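PDB 3DQQ: 3-oxo-tetronate kinase from Salmonella typhimurium, which probably catalyses the ATP-dependent phosphorylation of 3-oxo-tetronate to 3-oxo-tetronate 4-phosphate, as a member of the four-carbon acid sugar kinase family. Local coordinates for residues A269-H274 with F411-Q416. Numbering follows the deposited sequence.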
ATOM      1  N   ALA A 269      -7.640   0.283  16.574  1.00 40.62           N
ATOM      2  CA  ALA A 269      -8.572  -0.786  16.991  1.00 40.59           C
ATOM      3  C   ALA A 269      -8.459  -1.029  18.509  1.00 40.88           C
ATOM      4  O   ALA A 269      -9.467  -1.158  19.198  1.00 41.59           O
ATOM      5  CB  ALA A 269      -8.312  -2.033  16.220  1.00 39.07           C
ATOM      6  N   PHE A 270      -7.236  -1.012  19.033  1.00 41.56           N
ATOM      7  CA  PHE A 270      -6.983  -1.242  20.458  1.00 41.31           C
ATOM      8  C   PHE A 270      -7.460  -0.075  21.302  1.00 40.98           C
ATOM      9  O   PHE A 270      -8.357  -0.228  22.127  1.00 40.81           O
ATOM     10  CB  PHE A 270      -5.484  -1.485  20.681  1.00 42.69           C
ATOM     11  CG  PHE A 270      -5.096  -1.665  22.129  1.00 42.87           C
ATOM     12  CD1 PHE A 270      -5.260  -2.895  22.756  1.00 44.03           C
ATOM     13  CD2 PHE A 270      -4.526  -0.607  22.848  1.00 44.81           C
ATOM     14  CE1 PHE A 270      -4.890  -3.071  24.088  1.00 44.11           C
ATOM     15  CE2 PHE A 270      -4.145  -0.764  24.192  1.00 45.21           C
ATOM     16  CZ  PHE A 270      -4.333  -1.999  24.816  1.00 44.76           C
ATOM     17  N   TYR A 271      -6.879   1.096  21.051  1.00 39.95           N
ATOM     18  CA  TYR A 271      -7.202   2.301  21.799  1.00 40.17           C
ATOM     19  C   TYR A 271      -8.688   2.639  21.873  1.00 40.47           C
ATOM     20  O   TYR A 271      -9.138   3.197  22.884  1.00 40.93           O
ATOM     21  CB  TYR A 271      -6.476   3.497  21.210  1.00 39.02           C
ATOM     22  CG  TYR A 271      -6.506   4.724  22.087  1.00 38.54           C
ATOM     23  CD1 TYR A 271      -7.192   5.864  21.698  1.00 36.76           C
ATOM     24  CD2 TYR A 271      -5.840   4.740  23.309  1.00 37.15           C
ATOM     25  CE1 TYR A 271      -7.215   6.998  22.498  1.00 38.01           C
ATOM     26  CE2 TYR A 271      -5.855   5.861  24.118  1.00 38.53           C
ATOM     27  CZ  TYR A 271      -6.547   6.995  23.714  1.00 38.39           C
ATOM     28  OH  TYR A 271      -6.562   8.107  24.523  1.00 36.38           O
ATOM     29  N   ARG A 272      -9.449   2.328  20.824  1.00 41.06           N
ATOM     30  CA  ARG A 272     -10.843   2.807  20.742  1.00 41.66           C
ATOM     31  C   ARG A 272     -11.786   2.103  21.750  1.00 41.80           C
ATOM     32  O   ARG A 272     -12.870   2.585  22.050  1.00 41.30           O
ATOM     33  CB  ARG A 272     -11.374   2.703  19.304  1.00 41.64           C
ATOM     34  CG  ARG A 272     -12.187   1.499  19.050  1.00 41.95           C
ATOM     35  CD  ARG A 272     -12.281   1.068  17.589  1.00 42.79           C
ATOM     36  NE  ARG A 272     -12.312   2.095  16.535  1.00 44.58           N
ATOM     37  CZ  ARG A 272     -13.309   2.939  16.310  1.00 42.58           C
ATOM     38  NH1 ARG A 272     -14.366   2.969  17.108  1.00 44.59           N
ATOM     39  NH2 ARG A 272     -13.223   3.791  15.313  1.00 40.43           N
ATOM     40  N   GLN A 273     -11.335   0.959  22.256  1.00 42.38           N
ATOM     41  CA  GLN A 273     -11.970   0.267  23.370  1.00 42.47           C
ATOM     42  C   GLN A 273     -11.738   0.913  24.713  1.00 42.49           C
ATOM     43  O   GLN A 273     -12.402   0.559  25.675  1.00 43.35           O
ATOM     44  CB  GLN A 273     -11.444  -1.152  23.424  1.00 42.34           C
ATOM     45  CG  GLN A 273     -11.938  -1.920  22.234  1.00 43.70           C
ATOM     46  CD  GLN A 273     -11.227  -3.204  22.017  1.00 43.72           C
ATOM     47  OE1 GLN A 273     -10.358  -3.285  21.161  1.00 46.69           O
ATOM     48  NE2 GLN A 273     -11.591  -4.234  22.778  1.00 46.03           N
ATOM     49  N   HIS A 274     -10.799   1.842  24.790  1.00 42.39           N
ATOM     50  CA  HIS A 274     -10.424   2.424  26.060  1.00 42.54           C
ATOM     51  C   HIS A 274     -10.733   3.894  26.166  1.00 42.28           C
ATOM     52  O   HIS A 274     -10.667   4.454  27.254  1.00 42.78           O
ATOM     53  CB  HIS A 274      -8.937   2.227  26.303  1.00 43.06           C
ATOM     54  CG  HIS A 274      -8.530   0.793  26.323  1.00 45.41           C
ATOM     55  ND1 HIS A 274      -8.578   0.023  27.463  1.00 47.63           N
ATOM     56  CD2 HIS A 274      -8.080  -0.021  25.338  1.00 48.89           C
ATOM     57  CE1 HIS A 274      -8.177  -1.204  27.180  1.00 48.93           C
ATOM     58  NE2 HIS A 274      -7.864  -1.257  25.897  1.00 50.01           N
ATOM     59  N   PHE A 411       0.569   1.804  21.895  1.00 46.01           N
ATOM     60  CA  PHE A 411       1.251   3.090  21.823  1.00 45.64           C
ATOM     61  C   PHE A 411       0.467   4.270  22.386  1.00 45.23           C
ATOM     62  O   PHE A 411       0.982   5.021  23.225  1.00 45.40           O
ATOM     63  CB  PHE A 411       1.598   3.394  20.386  1.00 45.14           C
ATOM     64  CG  PHE A 411       2.266   4.736  20.187  1.00 45.48           C
ATOM     65  CD1 PHE A 411       3.591   4.921  20.511  1.00 44.71           C
ATOM     66  CD2 PHE A 411       1.578   5.792  19.619  1.00 44.68           C
ATOM     67  CE1 PHE A 411       4.198   6.133  20.308  1.00 44.86           C
ATOM     68  CE2 PHE A 411       2.181   6.987  19.423  1.00 44.45           C
ATOM     69  CZ  PHE A 411       3.494   7.163  19.783  1.00 44.17           C
ATOM     70  N   PHE A 412      -0.774   4.428  21.937  1.00 44.71           N
ATOM     71  CA  PHE A 412      -1.572   5.582  22.320  1.00 44.50           C
ATOM     72  C   PHE A 412      -1.890   5.590  23.808  1.00 44.70           C
ATOM     73  O   PHE A 412      -2.128   6.672  24.389  1.00 44.06           O
ATOM     74  CB  PHE A 412      -2.901   5.630  21.557  1.00 44.29           C
ATOM     75  CG  PHE A 412      -2.776   5.789  20.079  1.00 43.00           C
ATOM     76  CD1 PHE A 412      -1.857   6.630  19.522  1.00 42.48           C
ATOM     77  CD2 PHE A 412      -3.634   5.133  19.245  1.00 43.67           C
ATOM     78  CE1 PHE A 412      -1.762   6.778  18.155  1.00 43.18           C
ATOM     79  CE2 PHE A 412      -3.543   5.293  17.847  1.00 43.62           C
ATOM     80  CZ  PHE A 412      -2.610   6.116  17.320  1.00 42.87           C
ATOM     81  N   ILE A 413      -1.944   4.404  24.424  1.00 44.86           N
ATOM     82  CA  ILE A 413      -2.064   4.352  25.880  1.00 45.76           C
ATOM     83  C   ILE A 413      -0.717   4.669  26.535  1.00 46.19           C
ATOM     84  O   ILE A 413      -0.654   5.506  27.429  1.00 46.26           O
ATOM     85  CB  ILE A 413      -2.575   3.005  26.410  1.00 45.61           C
ATOM     86  CG1 ILE A 413      -4.016   2.790  26.011  1.00 46.52           C
ATOM     87  CG2 ILE A 413      -2.564   2.995  27.899  1.00 44.62           C
ATOM     88  CD1 ILE A 413      -4.665   1.664  26.743  1.00 46.53           C
ATOM     89  N   ARG A 414       0.359   4.029  26.083  1.00 46.45           N
ATOM     90  CA  ARG A 414       1.635   4.183  26.774  1.00 47.24           C
ATOM     91  C   ARG A 414       2.057   5.619  26.756  1.00 46.40           C
ATOM     92  O   ARG A 414       2.470   6.134  27.785  1.00 46.15           O
ATOM     93  CB  ARG A 414       2.718   3.272  26.197  1.00 47.41           C
ATOM     94  CG  ARG A 414       2.301   1.776  26.371  1.00 50.84           C
ATOM     95  CD  ARG A 414       3.432   0.742  26.188  1.00 52.03           C
ATOM     96  NE  ARG A 414       4.238   1.053  25.005  1.00 55.79           N
ATOM     97  CZ  ARG A 414       5.374   1.754  25.019  1.00 57.24           C
ATOM     98  NH1 ARG A 414       5.890   2.236  26.153  1.00 57.22           N
ATOM     99  NH2 ARG A 414       6.001   1.965  23.868  1.00 59.00           N
ATOM    100  N   ALA A 415       1.885   6.269  25.604  1.00 45.73           N
ATOM    101  CA  ALA A 415       2.171   7.687  25.445  1.00 45.51           C
ATOM    102  C   ALA A 415       1.647   8.524  26.607  1.00 45.20           C
ATOM    103  O   ALA A 415       2.219   9.537  26.959  1.00 44.71           O
ATOM    104  CB  ALA A 415       1.558   8.172  24.154  1.00 45.18           C
ATOM    105  N   GLN A 416       0.541   8.087  27.194  1.00 45.28           N
ATOM    106  CA  GLN A 416      -0.122   8.823  28.243  1.00 45.41           C
ATOM    107  C   GLN A 416       0.202   8.276  29.617  1.00 45.84           C
ATOM    108  O   GLN A 416       0.482   9.021  30.531  1.00 45.30           O
ATOM    109  CB  GLN A 416      -1.630   8.748  28.022  1.00 44.98           C
ATOM    110  CG  GLN A 416      -2.159   9.687  26.963  1.00 44.20           C
ATOM    111  CD  GLN A 416      -3.630   9.463  26.644  1.00 44.11           C
ATOM    112  OE1 GLN A 416      -3.989   8.573  25.882  1.00 44.60           O
ATOM    113  NE2 GLN A 416      -4.476  10.284  27.212  1.00 41.42           N
TER
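Y271 and F412 form a T-shaped pair in which the edge of the F412 ring is directed at the face of Y271: the centroids lie 5.7 Å apart and the planes meet at 73°. CB of F412 also lies over the Y271 ring, 3.9 Å from the centroid and 25° off the normal, a CH-pi geometry. The Y271 side chain leaves its helix with chi1 at -167°, CG trans to the main-chain nitrogen, and this carries the phenol out to F412 and I413. I413 CG1 then meets the rim of that ring, near its plane, 3.8 Å from Y271 CD2. The outer end of I413 serves two further rings. Its CD1 lies 3.6 Å from F270 CE2, and it also stands over one face of the H274 imidazole, 4.1 Å from the ring centroid, as a second CH-pi contact. The isoleucine side chain crosses those of F270 and H274 at about a right angle. At the far end of the phenol, Y271 OH is hydrogen-bonded to the backbone O of A310, which gives the hydroxyl of this buried residue a polar partner. The contact joins helix 262-271 and the residues just after it to helix 411-417 in the nucleotide-binding part of the kinase; next to it, F412 packs on I358 and A360 of strand 356-360, and both Y271 and F412 touch M312 of strand 312-314.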